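Local coordinates for hypothetical protein TM1553 (Thermotoga maritima, PDB 1VRM) that probably acts in flavin transfer, attaching FMN taken from FAD to target proteins, at residues S29-V33 and I48-M52; T106-E112 and G157-D161; L162-A166 and T273-A277. All coordinates share one frame; numbering follows the deposited sequence.

Interaction 1. Residues S29-V33 and I48-M52; sequences SVRIV and ILEDM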
# COMPACT_ATOMS: atom_id res chain seq x y z
N SER A 29 -4.05 10.64 5.46
CA SER A 29 -5.14 11.52 5.08
C SER A 29 -5.79 10.91 3.83
O SER A 29 -5.10 10.30 3.00
CB SER A 29 -4.64 12.94 4.81
OG SER A 29 -3.58 12.87 3.91
N VAL A 30 -7.10 11.08 3.72
CA VAL A 30 -7.89 10.59 2.60
C VAL A 30 -8.70 11.73 2.00
O VAL A 30 -9.04 12.69 2.70
CB VAL A 30 -8.80 9.40 2.97
CG1 VAL A 30 -7.97 8.27 3.58
CG2 VAL A 30 -9.87 9.79 3.94
N ARG A 31 -8.99 11.62 0.71
CA ARG A 31 -9.75 12.61 -0.02
C ARG A 31 -10.68 11.86 -0.96
O ARG A 31 -10.24 10.94 -1.69
CB ARG A 31 -8.80 13.53 -0.75
CG ARG A 31 -9.42 14.58 -1.59
CD ARG A 31 -8.24 15.30 -2.20
NE ARG A 31 -8.68 16.42 -2.96
CZ ARG A 31 -7.96 17.02 -3.88
NH1 ARG A 31 -6.74 16.56 -4.17
NH2 ARG A 31 -8.48 18.05 -4.51
N ILE A 32 -11.94 12.19 -0.93
CA ILE A 32 -12.92 11.48 -1.71
C ILE A 32 -13.60 12.55 -2.59
O ILE A 32 -14.12 13.51 -2.06
CB ILE A 32 -13.95 10.82 -0.80
CG1 ILE A 32 -13.32 9.79 0.16
CG2 ILE A 32 -15.07 10.17 -1.62
CD1 ILE A 32 -14.10 9.62 1.44
N VAL A 33 -13.56 12.40 -3.91
CA VAL A 33 -14.05 13.44 -4.82
C VAL A 33 -14.99 12.72 -5.77
O VAL A 33 -14.59 11.78 -6.47
CB VAL A 33 -12.94 14.10 -5.59
CG1 VAL A 33 -13.48 14.97 -6.69
CG2 VAL A 33 -12.03 14.85 -4.63
N ILE A 48 -18.23 5.72 1.40
CA ILE A 48 -16.83 5.41 1.12
C ILE A 48 -15.95 5.64 2.36
O ILE A 48 -15.16 4.79 2.76
CB ILE A 48 -16.31 6.24 -0.06
CG1 ILE A 48 -16.89 5.75 -1.36
CG2 ILE A 48 -14.78 6.19 -0.07
CD1 ILE A 48 -16.64 6.64 -2.53
N LEU A 49 -16.13 6.77 3.04
CA LEU A 49 -15.36 7.05 4.24
C LEU A 49 -15.62 6.02 5.31
O LEU A 49 -14.69 5.53 6.01
CB LEU A 49 -15.69 8.43 4.78
CG LEU A 49 -14.80 8.83 5.97
CD1 LEU A 49 -13.27 8.80 5.71
CD2 LEU A 49 -15.28 10.21 6.47
N GLU A 50 -16.88 5.63 5.44
CA GLU A 50 -17.21 4.59 6.46
C GLU A 50 -16.44 3.30 6.14
O GLU A 50 -15.89 2.67 7.05
CB GLU A 50 -18.69 4.31 6.49
CG GLU A 50 -19.49 5.50 7.01
CD GLU A 50 -21.01 5.23 6.96
OE1 GLU A 50 -21.45 4.11 6.61
OE2 GLU A 50 -21.74 6.20 7.25
N ASP A 51 -16.41 2.91 4.88
CA ASP A 51 -15.68 1.67 4.52
C ASP A 51 -14.17 1.81 4.77
O ASP A 51 -13.50 0.88 5.24
CB ASP A 51 -15.95 1.29 3.09
CG ASP A 51 -15.58 -0.13 2.79
OD1 ASP A 51 -16.12 -1.00 3.48
OD2 ASP A 51 -14.77 -0.37 1.84
N MSE A 52 -13.62 2.97 4.44
CA MSE A 52 -12.18 3.20 4.65
C MSE A 52 -11.84 3.09 6.14
O MSE A 52 -10.81 2.48 6.51
CB MSE A 52 -11.73 4.55 4.08
CG MSE A 52 -11.78 4.53 2.62
SE MSE A 52 -11.34 6.41 2.00
CE MSE A 52 -9.87 5.92 0.72
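Ile32 of the strand and Ile48 of the helix meet through their branches: CD1 of Ile32 lies 3.8 Å from CG2 of Ile48, and the two side chains run past each other in opposite directions. In Ile48 the CG2 methyl stands opposite the backbone N, which turns it to the strand, while the longer branch folds beside that nitrogen and brings CD1 within 4.0 Å of CG2 of Ile32. The same Ile32 CD1 also reaches CB of Leu49 at 3.9 Å, so one methyl fills the step between two successive helix residues. Two residues earlier in the strand, Val30 is gripped from two directions. Its CG2 methyl touches CD1 of Leu49 at 4.0 Å, and its CB lies 4.0 Å from SE of Met52, a selenomethionine. Bending of the Met52 chain at its last torsion (chi3 128°) carries CE to the CG1 side of Val30. Branched Val30 and Ile32 suit an extended backbone and give the helix a rigid apolar surface; the slender, flexible end of Met52 fits along it.

These pairs follow from strand and helix periodicity: Val30 and Ile32 share one face of the strand, and Ile48, Leu49 and Met52 share one face of the helix. The segment axes come within 10.1 Å at 152°, nearly antiparallel. Strand 28-35 lies in the antiparallel sheet between strands 19-25 and 186-191, and helix 41-58 packs on one face of it, running roughly alongside strand 28-35 in the reverse sense. Ile48 and Met52 also touch helix 166-181, and the Asp51–Arg173 salt bridge joins the two helices.

Interaction 2. Residues T106-E112 and G157-D161; sequences TVGRLLE and GVKID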
# COMPACT_ATOMS: atom_id res chain seq x y z
N THR A 106 4.44 -10.43 6.16
CA THR A 106 4.90 -10.89 7.46
C THR A 106 6.10 -10.12 8.03
O THR A 106 6.86 -10.62 8.83
CB THR A 106 5.21 -12.39 7.44
OG1 THR A 106 6.32 -12.60 6.57
CG2 THR A 106 3.99 -13.21 6.98
N VAL A 107 6.23 -8.87 7.62
CA VAL A 107 7.17 -7.94 8.28
C VAL A 107 6.69 -7.48 9.66
O VAL A 107 7.35 -6.64 10.27
CB VAL A 107 7.46 -6.69 7.38
CG1 VAL A 107 8.28 -7.08 6.15
CG2 VAL A 107 6.20 -6.04 6.97
N GLY A 108 5.59 -8.02 10.21
CA GLY A 108 5.07 -7.55 11.45
C GLY A 108 6.05 -7.61 12.61
O GLY A 108 6.17 -6.66 13.38
N ARG A 109 6.75 -8.75 12.80
CA ARG A 109 7.69 -8.84 13.91
C ARG A 109 8.81 -7.79 13.79
O ARG A 109 9.27 -7.25 14.80
CB ARG A 109 8.31 -10.24 14.05
CG ARG A 109 7.34 -11.31 14.51
CD ARG A 109 6.90 -11.21 15.92
NE ARG A 109 8.03 -11.37 16.82
CZ ARG A 109 8.52 -12.54 17.28
NH1 ARG A 109 7.98 -13.68 16.92
NH2 ARG A 109 9.53 -12.53 18.16
N LEU A 110 9.28 -7.55 12.57
CA LEU A 110 10.32 -6.54 12.37
C LEU A 110 9.78 -5.12 12.62
O LEU A 110 10.45 -4.32 13.28
CB LEU A 110 10.91 -6.65 10.96
CG LEU A 110 11.86 -7.80 10.73
CD1 LEU A 110 11.98 -8.03 9.25
CD2 LEU A 110 13.24 -7.50 11.36
N LEU A 111 8.59 -4.83 12.13
CA LEU A 111 7.98 -3.47 12.35
C LEU A 111 7.84 -3.25 13.86
O LEU A 111 8.12 -2.18 14.37
CB LEU A 111 6.67 -3.32 11.63
CG LEU A 111 6.85 -3.32 10.12
CD1 LEU A 111 5.51 -3.43 9.47
CD2 LEU A 111 7.53 -2.07 9.65
N GLU A 112 7.46 -4.29 14.58
CA GLU A 112 7.25 -4.18 16.02
C GLU A 112 8.60 -3.90 16.74
O GLU A 112 8.75 -3.03 17.61
CB GLU A 112 6.58 -5.48 16.43
CG GLU A 112 6.02 -5.57 17.73
CD GLU A 112 5.48 -6.98 17.96
OE1 GLU A 112 6.25 -7.95 17.82
OE2 GLU A 112 4.30 -7.10 18.27
N GLY A 157 6.18 -17.75 14.86
CA GLY A 157 6.02 -16.48 15.53
C GLY A 157 5.84 -15.32 14.59
O GLY A 157 5.93 -14.16 15.01
N VAL A 158 5.47 -15.58 13.34
CA VAL A 158 5.32 -14.44 12.42
C VAL A 158 4.07 -13.63 12.78
O VAL A 158 3.11 -14.16 13.36
CB VAL A 158 5.31 -14.78 10.94
CG1 VAL A 158 6.54 -15.52 10.49
CG2 VAL A 158 4.08 -15.50 10.56
N LYS A 159 4.10 -12.36 12.42
CA LYS A 159 2.97 -11.49 12.54
C LYS A 159 2.73 -10.81 11.19
O LYS A 159 3.65 -10.37 10.51
CB LYS A 159 3.16 -10.45 13.61
CG LYS A 159 3.21 -11.06 15.04
CD LYS A 159 3.16 -9.97 16.07
CE LYS A 159 2.84 -10.44 17.49
NZ LYS A 159 2.70 -9.31 18.52
N ILE A 160 1.46 -10.72 10.83
CA ILE A 160 1.00 -10.15 9.55
C ILE A 160 0.83 -8.65 9.75
O ILE A 160 0.26 -8.20 10.75
CB ILE A 160 -0.35 -10.78 9.17
CG1 ILE A 160 -0.16 -12.29 8.87
CG2 ILE A 160 -1.01 -10.01 8.07
CD1 ILE A 160 -1.44 -13.09 8.78
N ASP A 161 1.29 -7.87 8.79
CA ASP A 161 1.00 -6.43 8.74
C ASP A 161 0.60 -6.14 7.29
O ASP A 161 1.35 -6.46 6.37
CB ASP A 161 2.18 -5.53 9.12
CG ASP A 161 1.76 -4.03 9.05
OD1 ASP A 161 1.21 -3.49 10.05
OD2 ASP A 161 1.92 -3.41 7.98
O HOH W 1 6.66 -11.42 11.33
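The first turn of helix 108-114 rests on the extended loop 157-161 where Gly108 meets Lys159. Their CA atoms are 4.6 Å apart, a closeness that glycine permits, and Gly108 N gives Lys159 O a weak hydrogen bond. The same carbonyl is approached by CA of Thr106 at 3.3 Å, a CA-H...O contact. A water bridges the two backbones: it accepts from Arg109 N and from Lys159 N, the latter at 2.9 Å, and donates to Thr106 O at 2.6 Å.

Val107 is the N-cap; the amides of Gly108 and Arg109, which have no helix carbonyl one turn back, are met by Lys159 O, weakly, and by the water. Two long side chains then cross obliquely above. Arg109, bent at chi2 and chi3, folds back so that NH1 reaches Gly157 O at 2.8 Å in a nearly straight bond (164° at the hydrogen). That oxygen lies in the guanidinium plane, whereas the NH1 donor sits 35° above the carbonyl plane. Gly157 has a positive phi of 72°, a conformation easy for glycine. Lys159, extended beyond CG, lays its methylenes against Arg109, with Lys159 CG 3.8 Å from Arg109 CD, and ends in a salt bridge from NZ to the syn lone pair of Glu112 OE2 at 2.7 Å. The lysine and glutamate chains cross at about a right angle, the length of the lysine letting its charge reach a residue one turn along the helix.

On another side of Gly108, CD1 of Leu111 packs on CG of Asp161 at 3.8 Å. The methyl lies beside the carboxylate, whose OD2 accepts from Gly163 N and also hydrogen-bonds to an unidentified ligand.

Interaction 3. Residues L162-A166 and T273-A277; sequences LGGIA and TTADA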
# COMPACT_ATOMS: atom_id res chain seq x y z
N LEU A 162 -0.59 -5.55 7.12
CA LEU A 162 -1.17 -5.31 5.78
C LEU A 162 -1.01 -3.86 5.32
O LEU A 162 -1.64 -3.45 4.34
CB LEU A 162 -2.66 -5.73 5.75
CG LEU A 162 -2.93 -7.22 5.97
CD1 LEU A 162 -4.36 -7.64 5.86
CD2 LEU A 162 -2.10 -8.07 4.98
N GLY A 163 -0.13 -3.09 5.96
CA GLY A 163 -0.01 -1.69 5.65
C GLY A 163 0.49 -1.46 4.22
O GLY A 163 0.29 -0.36 3.66
N GLY A 164 1.13 -2.46 3.61
CA GLY A 164 1.68 -2.31 2.26
C GLY A 164 0.65 -2.56 1.16
O GLY A 164 0.96 -2.35 -0.01
N ILE A 165 -0.56 -3.00 1.52
CA ILE A 165 -1.60 -3.33 0.56
C ILE A 165 -2.98 -2.77 0.93
O ILE A 165 -3.88 -2.70 0.09
CB ILE A 165 -1.62 -4.90 0.31
CG1 ILE A 165 -2.40 -5.28 -0.92
CG2 ILE A 165 -2.07 -5.66 1.58
CD1 ILE A 165 -2.31 -6.75 -1.28
N ALA A 166 -3.17 -2.39 2.20
CA ALA A 166 -4.50 -2.07 2.70
C ALA A 166 -5.07 -0.79 2.10
O ALA A 166 -6.29 -0.73 1.87
CB ALA A 166 -4.46 -1.94 4.22
N THR A 273 -4.91 -2.08 -5.50
CA THR A 273 -4.32 -3.14 -4.74
C THR A 273 -2.95 -3.53 -5.38
O THR A 273 -1.93 -3.63 -4.69
CB THR A 273 -5.23 -4.36 -4.66
OG1 THR A 273 -6.48 -3.98 -4.06
CG2 THR A 273 -4.57 -5.45 -3.85
N THR A 274 -2.96 -3.75 -6.68
CA THR A 274 -1.75 -4.08 -7.43
C THR A 274 -0.71 -2.94 -7.33
O THR A 274 0.47 -3.18 -7.06
CB THR A 274 -2.09 -4.35 -8.88
OG1 THR A 274 -2.96 -5.47 -8.92
CG2 THR A 274 -0.84 -4.62 -9.74
N ALA A 275 -1.15 -1.70 -7.54
CA ALA A 275 -0.24 -0.58 -7.55
C ALA A 275 0.40 -0.43 -6.18
O ALA A 275 1.58 -0.14 -6.07
CB ALA A 275 -0.97 0.72 -7.95
N ASP A 276 -0.40 -0.61 -5.11
CA ASP A 276 0.09 -0.45 -3.73
C ASP A 276 1.12 -1.56 -3.40
O ASP A 276 2.23 -1.26 -2.97
CB ASP A 276 -1.11 -0.48 -2.75
CG ASP A 276 -0.78 0.02 -1.38
OD1 ASP A 276 0.28 0.60 -1.19
OD2 ASP A 276 -1.67 -0.20 -0.48
N ALA A 277 0.76 -2.84 -3.62
CA ALA A 277 1.67 -3.95 -3.29
C ALA A 277 2.96 -3.85 -4.09
O ALA A 277 4.06 -4.06 -3.58
CB ALA A 277 1.06 -5.29 -3.51
O HOH W 2 -1.18 0.71 1.88
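Apolar contact comes first in Ile165 and Thr273. With CG1 opposite its backbone N (chi1 -165°), Ile165 extends obliquely across the threonine, CG1 and CD1 both lying 3.7 Å from Thr273 CG2. Thr273 suits this edge of the helix because its methyl serves the isoleucine while its hydroxyl bonds to Asp172. Farther along, Ile165 CD1 nears Ala277 CB at 4.3 Å, the small alanine letting the chains come close. Phe95 of helix 83-98 touches both Ile165 and Ala277.

The polar contacts gather round Asp276. Its OD2 lies over the carbonyl carbon of Ile165, 3.2 Å from C, and accepts from Gly168 N in the first turn of helix 166-181. A water donates to both OD2, at 2.6 Å, and Gly163 O, at 2.5 Å, joining loop to helix. Within the loop, Leu162 O accepts from both Ile165 N and Ala166 N, fixing the turn that leads into this helix.

Acceptors also face acceptors: Gly164 O is 3.2 Å from Asp276 OD1, and Asp194 puts a second carboxylate near that oxygen. OD1 meanwhile bonds to an unidentified ligand. A cluster of oxygens like this could suit a cation, consistent with the divalent metal site of related ApbE proteins.

The chain from 157 to 166, a loop up to the start of helix 166-181, is the thread between interactions 2 and 3: their segments adjoin at Asp161 and Leu162, and their centres are about 16 Å apart. Asp161 of the former and Asp276 of the latter each bond to an unidentified ligand, which may mark a pocket between this loop and helix 272-296, plausibly the flavin-binding region of the family. The centre of interaction 3 is about 3 Å from the centre of the chain. Helix 166-181 continues toward interaction 1 and packs against its helix, although the nearest atoms of interactions 1 and 3 are about 7 Å apart. Interaction 1, about 27 Å from interaction 2 between centres, belongs instead to the sheet-and-helix core.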